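Long-range contact in acetoin utilization protein (Exiguobacterium sibiricum, PDB 2Q04), which is probably a GNAT-family acetyltransferase that uses acetyl-CoA and takes part in acetoin utilization: residues 87-101 and 126-138. Sequence-based numbering, arbitrary orientation.
Sequences WSEGNNPYILELGAI and MEHYLILTTEYYW. With CA (calcium ion), chain H; CA (calcium ion), chain G; EDO (1,2-ethanediol), chain J.
L132 packs against W87, I95 and E97 on one face of two parallel strands, 95-101 and 130-135. Its chi1 of 61° sets CG between the backbone N and carbonyl carbon and turns both methyls toward the neighbouring strand. CD2 meets I95 CG2 at 3.8 Å, while CD1 lies against E97 CG. W87 also approaches T134, whose CG2 is 3.6 Å from W87 NE1. On the other face, L96 CB meets Y129 CD1 at 3.9 Å, its CD2 lies over one face of the ring, toward the rim, and L98 CB touches I131 CG2. The Y129 ring also has P93 O at its edge, and its OH is hydrogen-bonded to G1 N. An alanine in place of Y129 would probably leave L96 without the ring it packs on and G1 N without its hydroxyl partner. Four backbone bonds join the strands, from L130 N to Y94 O through L98 N to L132 O. Beyond the last one the strands diverge. T133 OG1, anti to its own N (chi1 -153°), donates to L98 O at 2.6 Å. Water 1 also donates to L98 O and to E97 OE2, and accepts from T134 N. A calcium ion is held by G99 O, T134 O and three waters, this one among them, and so links the two strands where they have parted. The two splayed parallel strands belong to the beta-alpha-beta unit that runs through helix 112-121, consistent with the V-shaped opening that holds acetyl-CoA in GNAT acetyltransferases.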
loop_
_atom_site.group_PDB
_atom_site.type_symbol
_atom_site.label_atom_id
_atom_site.label_comp_id
_atom_site.label_asym_id
_atom_site.label_seq_id
_atom_site.Cartn_x
_atom_site.Cartn_y
_atom_site.Cartn_z
ATOM N N TRP A 87 9.487 11.432 -1.034
ATOM C CA TRP A 87 9.092 10.626 -2.192
ATOM C C TRP A 87 8.259 11.409 -3.248
ATOM O O TRP A 87 8.056 10.923 -4.352
ATOM C CB TRP A 87 8.333 9.375 -1.717
ATOM C CG TRP A 87 9.013 8.726 -0.585
ATOM C CD1 TRP A 87 8.621 8.745 0.724
ATOM C CD2 TRP A 87 10.305 8.122 -0.605
ATOM N NE1 TRP A 87 9.562 8.131 1.509
ATOM C CE2 TRP A 87 10.612 7.743 0.719
ATOM C CE3 TRP A 87 11.228 7.844 -1.617
ATOM C CZ2 TRP A 87 11.807 7.101 1.057
ATOM C CZ3 TRP A 87 12.409 7.201 -1.281
ATOM C CH2 TRP A 87 12.689 6.841 0.047
ATOM N N SER A 88 7.860 12.646 -2.920
ATOM C CA SER A 88 7.037 13.449 -3.821
ATOM C C SER A 88 7.842 14.514 -4.569
ATOM O O SER A 88 7.286 15.260 -5.360
ATOM C CB SER A 88 5.899 14.124 -3.044
ATOM O OG SER A 88 6.397 15.054 -2.104
ATOM N N GLU A 89 9.141 14.576 -4.325
ATOM C CA GLU A 89 9.988 15.591 -4.974
ATOM C C GLU A 89 9.956 15.483 -6.505
ATOM O O GLU A 89 9.809 14.391 -7.060
ATOM C CB GLU A 89 11.427 15.471 -4.499
ATOM C CG GLU A 89 11.709 16.131 -3.200
ATOM C CD GLU A 89 13.185 16.337 -2.966
ATOM O OE1 GLU A 89 13.994 16.000 -3.866
ATOM O OE2 GLU A 89 13.539 16.860 -1.898
ATOM N N GLY A 90 10.115 16.620 -7.175
ATOM C CA GLY A 90 10.170 16.646 -8.628
ATOM C C GLY A 90 8.806 16.514 -9.269
ATOM O O GLY A 90 7.811 16.261 -8.594
ATOM N N ASN A 91 8.766 16.685 -10.583
ATOM C CA ASN A 91 7.527 16.607 -11.327
ATOM C C ASN A 91 7.430 15.291 -12.069
ATOM O O ASN A 91 7.567 15.247 -13.292
ATOM C CB ASN A 91 7.441 17.764 -12.316
ATOM C CG ASN A 91 6.171 17.760 -13.099
ATOM O OD1 ASN A 91 5.266 16.970 -12.834
ATOM N ND2 ASN A 91 6.086 18.639 -14.081
ATOM N N ASN A 92 7.178 14.217 -11.331
ATOM C CA ASN A 92 7.077 12.894 -11.924
ATOM C C ASN A 92 5.732 12.226 -11.589
ATOM O O ASN A 92 5.578 11.636 -10.513
ATOM C CB ASN A 92 8.233 12.019 -11.450
ATOM C CG ASN A 92 8.393 10.770 -12.282
ATOM O OD1 ASN A 92 7.430 10.256 -12.838
ATOM N ND2 ASN A 92 9.609 10.268 -12.357
ATOM N N PRO A 93 4.764 12.283 -12.538
ATOM C CA PRO A 93 3.437 11.698 -12.342
ATOM C C PRO A 93 3.386 10.155 -12.515
ATOM O O PRO A 93 2.303 9.557 -12.395
ATOM C CB PRO A 93 2.596 12.384 -13.418
ATOM C CG PRO A 93 3.557 12.708 -14.501
ATOM C CD PRO A 93 4.891 12.940 -13.856
ATOM N N TYR A 94 4.537 9.528 -12.801
ATOM C CA TYR A 94 4.606 8.065 -12.955
ATOM C C TYR A 94 5.010 7.381 -11.650
ATOM O O TYR A 94 5.150 6.166 -11.600
ATOM C CB TYR A 94 5.591 7.686 -14.060
ATOM C CG TYR A 94 5.195 8.196 -15.433
ATOM C CD1 TYR A 94 4.234 7.532 -16.187
ATOM C CD2 TYR A 94 5.780 9.331 -15.970
ATOM C CE1 TYR A 94 3.861 7.990 -17.420
ATOM C CE2 TYR A 94 5.422 9.792 -17.199
ATOM C CZ TYR A 94 4.454 9.118 -17.931
ATOM O OH TYR A 94 4.086 9.577 -19.176
ATOM N N ILE A 95 5.215 8.169 -10.600
ATOM C CA ILE A 95 5.543 7.619 -9.300
ATOM C C ILE A 95 4.310 7.645 -8.387
ATOM O O ILE A 95 3.745 8.708 -8.104
ATOM C CB ILE A 95 6.736 8.362 -8.651
ATOM C CG1 ILE A 95 8.019 8.047 -9.430
ATOM C CG2 ILE A 95 6.899 7.943 -7.176
ATOM C CD1 ILE A 95 9.256 8.715 -8.891
ATOM N N LEU A 96 3.880 6.452 -7.975
ATOM C CA LEU A 96 2.686 6.281 -7.172
ATOM C C LEU A 96 3.066 5.615 -5.862
ATOM O O LEU A 96 3.987 4.816 -5.822
ATOM C CB LEU A 96 1.692 5.394 -7.929
ATOM C CG LEU A 96 0.254 5.349 -7.423
ATOM C CD1 LEU A 96 -0.427 6.696 -7.600
ATOM C CD2 LEU A 96 -0.512 4.274 -8.158
ATOM N N GLU A 97 2.370 5.951 -4.789
ATOM C CA GLU A 97 2.655 5.332 -3.504
ATOM C C GLU A 97 1.547 4.382 -3.062
ATOM O O GLU A 97 0.375 4.714 -3.118
ATOM C CB GLU A 97 2.900 6.387 -2.412
ATOM C CG GLU A 97 3.378 5.764 -1.066
ATOM C CD GLU A 97 3.410 6.756 0.080
ATOM O OE1 GLU A 97 3.090 7.934 -0.143
ATOM O OE2 GLU A 97 3.727 6.340 1.216
ATOM N N LEU A 98 1.942 3.169 -2.712
ATOM C CA LEU A 98 1.093 2.273 -1.996
ATOM C C LEU A 98 1.110 2.781 -0.580
ATOM O O LEU A 98 2.086 2.588 0.143
ATOM C CB LEU A 98 1.651 0.835 -2.074
ATOM C CG LEU A 98 0.800 -0.333 -1.532
ATOM C CD1 LEU A 98 1.479 -1.656 -1.859
ATOM C CD2 LEU A 98 0.556 -0.225 -0.017
ATOM N N GLY A 99 0.112 3.573 -0.236
ATOM C CA GLY A 99 0.089 4.258 1.050
ATOM C C GLY A 99 0.173 3.300 2.203
ATOM O O GLY A 99 1.146 3.300 2.949
ATOM N N ALA A 100 -0.837 2.438 2.322
ATOM C CA ALA A 100 -0.897 1.487 3.410
ATOM C C ALA A 100 -1.697 0.239 3.032
ATOM O O ALA A 100 -2.373 0.198 2.000
ATOM C CB ALA A 100 -1.496 2.146 4.646
ATOM N N ILE A 101 -1.574 -0.783 3.868
ATOM C CA ILE A 101 -2.292 -2.030 3.704
ATOM C C ILE A 101 -2.530 -2.599 5.081
ATOM O O ILE A 101 -1.597 -2.822 5.829
ATOM C CB ILE A 101 -1.492 -3.038 2.844
ATOM C CG1 ILE A 101 -2.305 -4.307 2.596
ATOM C CG2 ILE A 101 -0.180 -3.385 3.498
ATOM C CD1 ILE A 101 -1.693 -5.214 1.562
HETATM N N MSE A 126 -1.560 -0.203 -13.839
HETATM C CA MSE A 126 -0.527 -0.251 -12.775
HETATM C C MSE A 126 0.875 -0.496 -13.342
HETATM O O MSE A 126 1.883 -0.213 -12.667
HETATM C CB MSE A 126 -0.866 -1.344 -11.745
HETATM C CG MSE A 126 -2.210 -1.171 -11.101
HETATM SE SE MSE A 126 -2.363 0.522 -10.234
HETATM C CE MSE A 126 -2.044 0.000 -8.418
ATOM N N GLU A 127 0.943 -1.016 -14.576
ATOM C CA GLU A 127 2.226 -1.285 -15.224
ATOM C C GLU A 127 2.895 -0.013 -15.712
ATOM O O GLU A 127 4.070 -0.026 -16.070
ATOM C CB GLU A 127 2.046 -2.256 -16.394
ATOM C CG GLU A 127 1.590 -3.665 -15.976
ATOM C CD GLU A 127 2.660 -4.439 -15.153
ATOM O OE1 GLU A 127 3.771 -3.897 -14.929
ATOM O OE2 GLU A 127 2.379 -5.591 -14.752
ATOM N N HIS A 128 2.149 1.093 -15.715
ATOM C CA HIS A 128 2.681 2.376 -16.161
ATOM C C HIS A 128 3.276 3.186 -15.005
ATOM O O HIS A 128 3.846 4.260 -15.217
ATOM C CB HIS A 128 1.592 3.182 -16.855
ATOM C CG HIS A 128 1.089 2.552 -18.113
ATOM N ND1 HIS A 128 1.600 2.860 -19.356
ATOM C CD2 HIS A 128 0.138 1.610 -18.320
ATOM C CE1 HIS A 128 0.974 2.147 -20.275
ATOM N NE2 HIS A 128 0.084 1.380 -19.673
ATOM N N TYR A 129 3.157 2.660 -13.787
ATOM C CA TYR A 129 3.648 3.359 -12.601
ATOM C C TYR A 129 4.805 2.648 -11.959
ATOM O O TYR A 129 4.932 1.427 -12.049
ATOM C CB TYR A 129 2.533 3.507 -11.565
ATOM C CG TYR A 129 1.422 4.421 -11.987
ATOM C CD1 TYR A 129 1.504 5.792 -11.770
ATOM C CD2 TYR A 129 0.283 3.921 -12.581
ATOM C CE1 TYR A 129 0.477 6.637 -12.148
ATOM C CE2 TYR A 129 -0.748 4.752 -12.970
ATOM C CZ TYR A 129 -0.650 6.108 -12.756
ATOM O OH TYR A 129 -1.685 6.939 -13.150
ATOM N N LEU A 130 5.691 3.433 -11.361
ATOM C CA LEU A 130 6.644 2.929 -10.417
ATOM C C LEU A 130 5.982 3.091 -9.031
ATOM O O LEU A 130 5.753 4.226 -8.563
ATOM C CB LEU A 130 7.970 3.724 -10.501
ATOM C CG LEU A 130 9.154 3.171 -9.682
ATOM C CD1 LEU A 130 10.506 3.716 -10.200
ATOM C CD2 LEU A 130 8.978 3.476 -8.195
ATOM N N ILE A 131 5.585 1.968 -8.432
ATOM C CA ILE A 131 4.840 1.994 -7.171
ATOM C C ILE A 131 5.769 1.717 -5.989
ATOM O O ILE A 131 6.236 0.598 -5.804
ATOM C CB ILE A 131 3.671 0.949 -7.182
ATOM C CG1 ILE A 131 2.788 1.156 -8.419
ATOM C CG2 ILE A 131 2.820 1.059 -5.887
ATOM C CD1 ILE A 131 1.822 0.007 -8.687
ATOM N N LEU A 132 6.047 2.745 -5.210
ATOM C CA LEU A 132 6.897 2.602 -4.058
ATOM C C LEU A 132 6.057 2.550 -2.804
ATOM O O LEU A 132 4.895 2.921 -2.819
ATOM C CB LEU A 132 7.930 3.760 -3.990
ATOM C CG LEU A 132 7.431 5.232 -3.858
ATOM C CD1 LEU A 132 6.959 5.558 -2.437
ATOM C CD2 LEU A 132 8.542 6.189 -4.259
ATOM N N THR A 133 6.644 2.064 -1.724
ATOM C CA THR A 133 5.950 1.997 -0.439
ATOM C C THR A 133 6.963 2.049 0.701
ATOM O O THR A 133 8.109 1.628 0.542
ATOM C CB THR A 133 5.057 0.666 -0.316
ATOM O OG1 THR A 133 3.964 0.897 0.570
ATOM C CG2 THR A 133 5.864 -0.491 0.187
ATOM N N THR A 134 6.539 2.590 1.831
ATOM C CA THR A 134 7.381 2.682 3.009
ATOM C C THR A 134 6.716 1.981 4.164
ATOM O O THR A 134 5.512 2.119 4.364
ATOM C CB THR A 134 7.598 4.125 3.406
ATOM O OG1 THR A 134 6.327 4.779 3.533
ATOM C CG2 THR A 134 8.435 4.845 2.368
ATOM N N GLU A 135 7.503 1.223 4.931
ATOM C CA GLU A 135 6.987 0.486 6.103
ATOM C C GLU A 135 7.878 0.761 7.314
ATOM O O GLU A 135 9.084 0.591 7.245
ATOM C CB GLU A 135 6.941 -1.023 5.807
ATOM C CG GLU A 135 5.798 -1.447 4.843
ATOM C CD GLU A 135 4.409 -1.394 5.500
ATOM O OE1 GLU A 135 4.338 -1.494 6.738
ATOM O OE2 GLU A 135 3.388 -1.255 4.768
ATOM N N TYR A 136 7.265 1.209 8.413
ATOM C CA TYR A 136 7.983 1.551 9.624
ATOM C C TYR A 136 7.501 0.693 10.791
ATOM O O TYR A 136 6.296 0.537 10.995
ATOM C CB TYR A 136 7.760 3.011 9.964
ATOM C CG TYR A 136 8.051 3.960 8.833
ATOM C CD1 TYR A 136 9.270 4.629 8.756
ATOM C CD2 TYR A 136 7.102 4.216 7.856
ATOM C CE1 TYR A 136 9.537 5.530 7.723
ATOM C CE2 TYR A 136 7.362 5.107 6.811
ATOM C CZ TYR A 136 8.579 5.762 6.758
ATOM O OH TYR A 136 8.832 6.651 5.752
ATOM N N TYR A 137 8.442 0.233 11.622
ATOM C CA TYR A 137 8.120 -0.689 12.733
ATOM C C TYR A 137 7.016 -0.128 13.661
ATOM O O TYR A 137 6.264 -0.894 14.282
ATOM C CB TYR A 137 9.383 -0.998 13.571
ATOM C CG TYR A 137 9.600 -0.014 14.712
ATOM C CD1 TYR A 137 8.857 -0.114 15.896
ATOM C CD2 TYR A 137 10.505 1.036 14.596
ATOM C CE1 TYR A 137 9.017 0.796 16.924
ATOM C CE2 TYR A 137 10.687 1.948 15.641
ATOM C CZ TYR A 137 9.924 1.832 16.791
ATOM O OH TYR A 137 10.076 2.741 17.823
ATOM N N TRP A 138 6.941 1.206 13.768
ATOM C CA TRP A 138 6.036 1.861 14.746
ATOM C C TRP A 138 4.525 1.887 14.338
ATOM O O TRP A 138 3.700 2.468 15.050
ATOM C CB TRP A 138 6.536 3.287 15.099
ATOM C CG TRP A 138 6.824 4.182 13.900
ATOM C CD1 TRP A 138 5.910 4.786 13.095
ATOM C CD2 TRP A 138 8.115 4.614 13.434
ATOM N NE1 TRP A 138 6.546 5.533 12.130
ATOM C CE2 TRP A 138 7.901 5.455 12.330
ATOM C CE3 TRP A 138 9.425 4.347 13.830
ATOM C CZ2 TRP A 138 8.957 6.039 11.614
ATOM C CZ3 TRP A 138 10.482 4.933 13.114
ATOM C CH2 TRP A 138 10.237 5.764 12.030
HETATM CA CA CA H . 6.114 14.847 -7.572
HETATM CA CA CA G . 3.263 3.061 4.176
HETATM C C1 EDO J . 1.169 -3.201 8.898
HETATM O O1 EDO J . 2.192 -3.567 7.945
HETATM C C2 EDO J . 0.510 -1.898 8.491
HETATM O O2 EDO J . -0.140 -1.317 9.619
HETATM O O HOH W 1 4.012 3.837 1.756
HETATM O O HOH W 2 0.605 -0.360 5.927
HETATM O O HOH W 3 3.193 0.870 3.113
HETATM O O HOH W 4 3.246 5.304 5.718
#